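Side-chain contacts in DNA-binding response regulator (Paenisporosarcina sp. TG-14, PDB 6JQS), which probably regulates transcription in a spore-forming bacterium by binding DNA through a LuxR-family helix-turn-helix domain: residues 37-40 and 41-44; 63-66 and 67-70. All coordinates share one frame; numbering follows the deposited sequence.

Overall arrangement
Followed from the N terminus, the chain runs through helix 14-24 and helix 29-36 before it reaches contact 1, where residues 37-39 turn and E40 opens helix 40-54. Contact 2 lies later, at the end of helix 59-68 and the residues that follow it. Each is a local contact within one continuous stretch, so neither closes a long loop; they follow in series, without nesting or crossing. The centres of contact 1 and contact 2 are about 22 Å apart, on opposite sides of the chain's centre. Helix 14-24 relates them: I38 and V43 of contact 1 touch it, as do I63 and L66 of contact 2. The pair thus illustrates how the start of one helix and the end of another are both packed against helix 14-24.

Contact 1: 37-40 and 41-44; sequences KISE and KTVR
E40 and R44 lie one helical turn apart, and their flat ends are nearly parallel: the carboxylate and guanidinium planes differ by only 18°. The acid comes over a face of the guanidinium rather than facing its edge, with E40 OE2 2.7 Å from R44 NH2 in a salt bridge. This overlap follows from an extended E40 chain whose CG stands opposite its own backbone N (chi1 -174°), and it also brings E40 CG within 3.4 Å of R44 NH1. T29 OG1 of helix 29-36 forms a hydrogen bond with the same OE2, so the carboxylate is held from two helices. Beneath the pair, R44 N is hydrogen-bonded to E40 O at 3.0 Å.

Residues 37-39 are the turn of the helix-turn-helix motif, and helix 40-54 after them corresponds to the recognition helix of LuxR-family domains, which probably reads DNA here as well. Entry into that helix is a worked example of N-terminal capping. S39 is the N-cap residue, and its OG meets T42 OG1 at 3.1 Å in a hydrogen bond between two hydroxyls. A water accepts a bond from S39 N at 3.1 Å and is hydrogen-bonded to T42 OG1 at 2.8 Å, so it stands between S39 N and T42 OG1, which would bond directly in a classical capping box. The carbonyl of S39 takes V43 N, with O and N 3.2 Å apart.

Flanking the cap, I38 and V43 form a hydrophobic staple. Their side chains cross at about a right angle, I38 CD1 resting 3.6 Å from V43 CG2. With chi1 at 64°, CG1 of I38 sits between its backbone N and carbonyl carbon, from where CD1 extends to the valine. Helix 14-24 receives both residues, I38 touching R15 and V43 touching I19.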
loop_
_atom_site.group_PDB
_atom_site.type_symbol
_atom_site.label_atom_id
_atom_site.label_comp_id
_atom_site.label_asym_id
_atom_site.label_seq_id
_atom_site.Cartn_x
_atom_site.Cartn_y
_atom_site.Cartn_z
ATOM N N LYS A 37 -0.562 -14.008 0.297
ATOM C CA LYS A 37 -0.037 -15.228 -0.385
ATOM C C LYS A 37 0.608 -14.802 -1.713
ATOM O O LYS A 37 0.202 -15.278 -2.776
ATOM C CB LYS A 37 -1.132 -16.304 -0.486
ATOM C CG LYS A 37 -1.307 -17.147 0.781
ATOM C CD LYS A 37 -2.195 -18.379 0.629
ATOM C CE LYS A 37 -3.624 -18.163 1.084
ATOM N NZ LYS A 37 -4.233 -16.987 0.423
ATOM N N ILE A 38 1.594 -13.915 -1.622
ATOM C CA ILE A 38 2.394 -13.411 -2.775
ATOM C C ILE A 38 3.821 -13.253 -2.273
ATOM O O ILE A 38 4.011 -13.278 -1.044
ATOM C CB ILE A 38 1.818 -12.090 -3.329
ATOM C CG1 ILE A 38 1.885 -10.950 -2.306
ATOM C CG2 ILE A 38 0.411 -12.292 -3.884
ATOM C CD1 ILE A 38 1.437 -9.614 -2.893
ATOM N N SER A 39 4.786 -12.985 -3.146
ATOM C CA SER A 39 6.187 -12.881 -2.678
ATOM C C SER A 39 6.388 -11.513 -2.026
ATOM O O SER A 39 5.673 -10.554 -2.373
ATOM C CB SER A 39 7.196 -13.150 -3.769
ATOM O OG SER A 39 7.582 -11.956 -4.402
ATOM N N GLU A 40 7.355 -11.408 -1.123
ATOM C CA GLU A 40 7.652 -10.103 -0.474
ATOM C C GLU A 40 8.213 -9.132 -1.519
ATOM O O GLU A 40 7.984 -7.929 -1.387
ATOM C CB GLU A 40 8.658 -10.267 0.651
ATOM C CG GLU A 40 8.859 -8.972 1.402
ATOM C CD GLU A 40 9.698 -9.107 2.650
ATOM O OE1 GLU A 40 10.016 -10.270 3.012
ATOM O OE2 GLU A 40 10.007 -8.049 3.261
ATOM N N LYS A 41 8.934 -9.636 -2.524
ATOM C CA LYS A 41 9.496 -8.804 -3.626
ATOM C C LYS A 41 8.369 -8.093 -4.377
ATOM O O LYS A 41 8.586 -6.897 -4.783
ATOM C CB LYS A 41 10.357 -9.653 -4.566
ATOM C CG LYS A 41 11.676 -10.094 -3.961
ATOM C CD LYS A 41 12.503 -10.974 -4.877
ATOM C CE LYS A 41 13.556 -11.743 -4.110
ATOM N NZ LYS A 41 14.536 -12.376 -5.026
ATOM N N THR A 42 7.248 -8.786 -4.574
ATOM C CA THR A 42 6.071 -8.281 -5.322
ATOM C C THR A 42 5.390 -7.201 -4.455
ATOM O O THR A 42 4.982 -6.187 -5.021
ATOM C CB THR A 42 5.091 -9.397 -5.659
ATOM O OG1 THR A 42 5.771 -10.417 -6.385
ATOM C CG2 THR A 42 3.888 -8.934 -6.467
ATOM N N VAL A 43 5.276 -7.443 -3.137
ATOM C CA VAL A 43 4.713 -6.453 -2.164
ATOM C C VAL A 43 5.513 -5.162 -2.261
ATOM O O VAL A 43 4.914 -4.092 -2.513
ATOM C CB VAL A 43 4.688 -6.969 -0.722
ATOM C CG1 VAL A 43 4.314 -5.864 0.269
ATOM C CG2 VAL A 43 3.775 -8.156 -0.600
ATOM N N ARG A 44 6.832 -5.257 -2.146
ATOM C CA ARG A 44 7.752 -4.091 -2.300
ATOM C C ARG A 44 7.569 -3.371 -3.637
ATOM O O ARG A 44 7.566 -2.094 -3.634
ATOM C CB ARG A 44 9.197 -4.555 -2.107
ATOM C CG ARG A 44 9.534 -4.949 -0.678
ATOM C CD ARG A 44 11.040 -4.872 -0.527
ATOM N NE ARG A 44 11.487 -5.306 0.776
ATOM C CZ ARG A 44 11.806 -6.556 1.108
ATOM N NH1 ARG A 44 11.719 -7.547 0.228
ATOM N NH2 ARG A 44 12.208 -6.807 2.343
HETATM O O HOH W 1 4.159 -12.649 -6.119
#

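Contact 2: 63-66 and 67-70; sequences ILEL and LRLG
I63 and L67 lie side by side and point the same way, I63 CG2 standing 3.9 Å from L67 CD1. Their backbones are joined more closely still, since L67 N donates to I63 O at 2.8 Å. This is the packed side of the contact: I63 rests on F20, L23 and V24 of helix 14-24, while buried L66 meets F20 together with L12 and L72 from loops.

The polar flank has a different character. There E65 and exposed R68 form a salt bridge, with R68 NH1 donating to E65 OE2 at 2.9 Å. A bend in the E65 chain (chi2 -64°) folds the carboxylate back to the arginine, whose own chain runs extended from CG to NE. One N-H, that of NH1, carries the bridge: it meets the anti side of OE2, which lies tilted from the guanidinium plane, and the two planes are 50° apart. L64 CB lies over one guanidinium face, offset toward the rim and 3.8 Å from R68 NH1. Near the end of the helix, L66 CD2 and CD1 of exposed L69 come only to 4.4 Å.

As the helix runs out, L69 N still donates to E65 O at 2.9 Å, and G70 N returns to L67 O at 3.2 Å. G70 then turns to positive phi, completing a Schellman motif, a common C-terminal capping motif of helices.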
loop_
_atom_site.group_PDB
_atom_site.type_symbol
_atom_site.label_atom_id
_atom_site.label_comp_id
_atom_site.label_asym_id
_atom_site.label_seq_id
_atom_site.Cartn_x
_atom_site.Cartn_y
_atom_site.Cartn_z
ATOM N N ILE A 63 0.699 6.572 2.186
ATOM C CA ILE A 63 -0.409 6.325 3.167
ATOM C C ILE A 63 -1.246 7.605 3.326
ATOM O O ILE A 63 -2.453 7.497 3.204
ATOM C CB ILE A 63 0.136 5.786 4.512
ATOM C CG1 ILE A 63 0.781 4.418 4.297
ATOM C CG2 ILE A 63 -0.937 5.717 5.591
ATOM C CD1 ILE A 63 1.741 3.927 5.375
ATOM N N LEU A 64 -0.625 8.739 3.641
ATOM C CA LEU A 64 -1.348 9.995 3.960
ATOM C C LEU A 64 -2.085 10.431 2.695
ATOM O O LEU A 64 -3.251 10.890 2.832
ATOM C CB LEU A 64 -0.402 11.071 4.498
ATOM C CG LEU A 64 0.297 10.719 5.824
ATOM C CD1 LEU A 64 1.360 11.727 6.147
ATOM C CD2 LEU A 64 -0.696 10.611 6.976
ATOM N N GLU A 65 -1.483 10.282 1.505
ATOM C CA GLU A 65 -2.173 10.645 0.223
ATOM C C GLU A 65 -3.440 9.817 0.017
ATOM O O GLU A 65 -4.522 10.428 -0.292
ATOM C CB GLU A 65 -1.246 10.542 -0.991
ATOM C CG GLU A 65 -0.426 11.792 -1.165
ATOM C CD GLU A 65 -1.219 13.056 -1.479
ATOM O OE1 GLU A 65 -1.846 13.123 -2.583
ATOM O OE2 GLU A 65 -1.225 13.957 -0.636
ATOM N N LEU A 66 -3.351 8.520 0.292
ATOM C CA LEU A 66 -4.451 7.545 0.098
ATOM C C LEU A 66 -5.505 7.730 1.215
ATOM O O LEU A 66 -6.689 7.574 0.905
ATOM C CB LEU A 66 -3.907 6.125 0.040
ATOM C CG LEU A 66 -2.956 5.798 -1.117
ATOM C CD1 LEU A 66 -2.346 4.430 -0.915
ATOM C CD2 LEU A 66 -3.688 5.884 -2.442
ATOM N N LEU A 67 -5.133 8.093 2.447
ATOM C CA LEU A 67 -6.136 8.545 3.478
ATOM C C LEU A 67 -6.824 9.824 2.989
ATOM O O LEU A 67 -8.078 9.901 3.111
ATOM C CB LEU A 67 -5.484 8.785 4.849
ATOM C CG LEU A 67 -4.987 7.538 5.575
ATOM C CD1 LEU A 67 -3.962 7.901 6.632
ATOM C CD2 LEU A 67 -6.162 6.733 6.162
ATOM N N ARG A 68 -6.099 10.798 2.434
ATOM C CA ARG A 68 -6.711 12.076 1.960
ATOM C C ARG A 68 -7.680 11.813 0.803
ATOM O O ARG A 68 -8.641 12.567 0.655
ATOM C CB ARG A 68 -5.643 13.033 1.436
ATOM C CG ARG A 68 -4.875 13.750 2.526
ATOM C CD ARG A 68 -3.591 14.329 2.000
ATOM N NE ARG A 68 -2.792 14.746 3.127
ATOM C CZ ARG A 68 -1.450 14.613 3.218
ATOM N NH1 ARG A 68 -0.735 14.075 2.258
ATOM N NH2 ARG A 68 -0.827 15.002 4.306
ATOM N N LEU A 69 -7.431 10.778 0.010
ATOM C CA LEU A 69 -8.259 10.435 -1.186
ATOM C C LEU A 69 -9.446 9.540 -0.815
ATOM O O LEU A 69 -10.173 9.174 -1.739
ATOM C CB LEU A 69 -7.412 9.688 -2.219
ATOM C CG LEU A 69 -6.423 10.518 -3.034
ATOM C CD1 LEU A 69 -5.568 9.596 -3.888
ATOM C CD2 LEU A 69 -7.112 11.533 -3.914
ATOM N N GLY A 70 -9.557 9.096 0.433
ATOM C CA GLY A 70 -10.634 8.208 0.909
ATOM C C GLY A 70 -10.416 6.749 0.541
ATOM O O GLY A 70 -11.343 5.971 0.741
#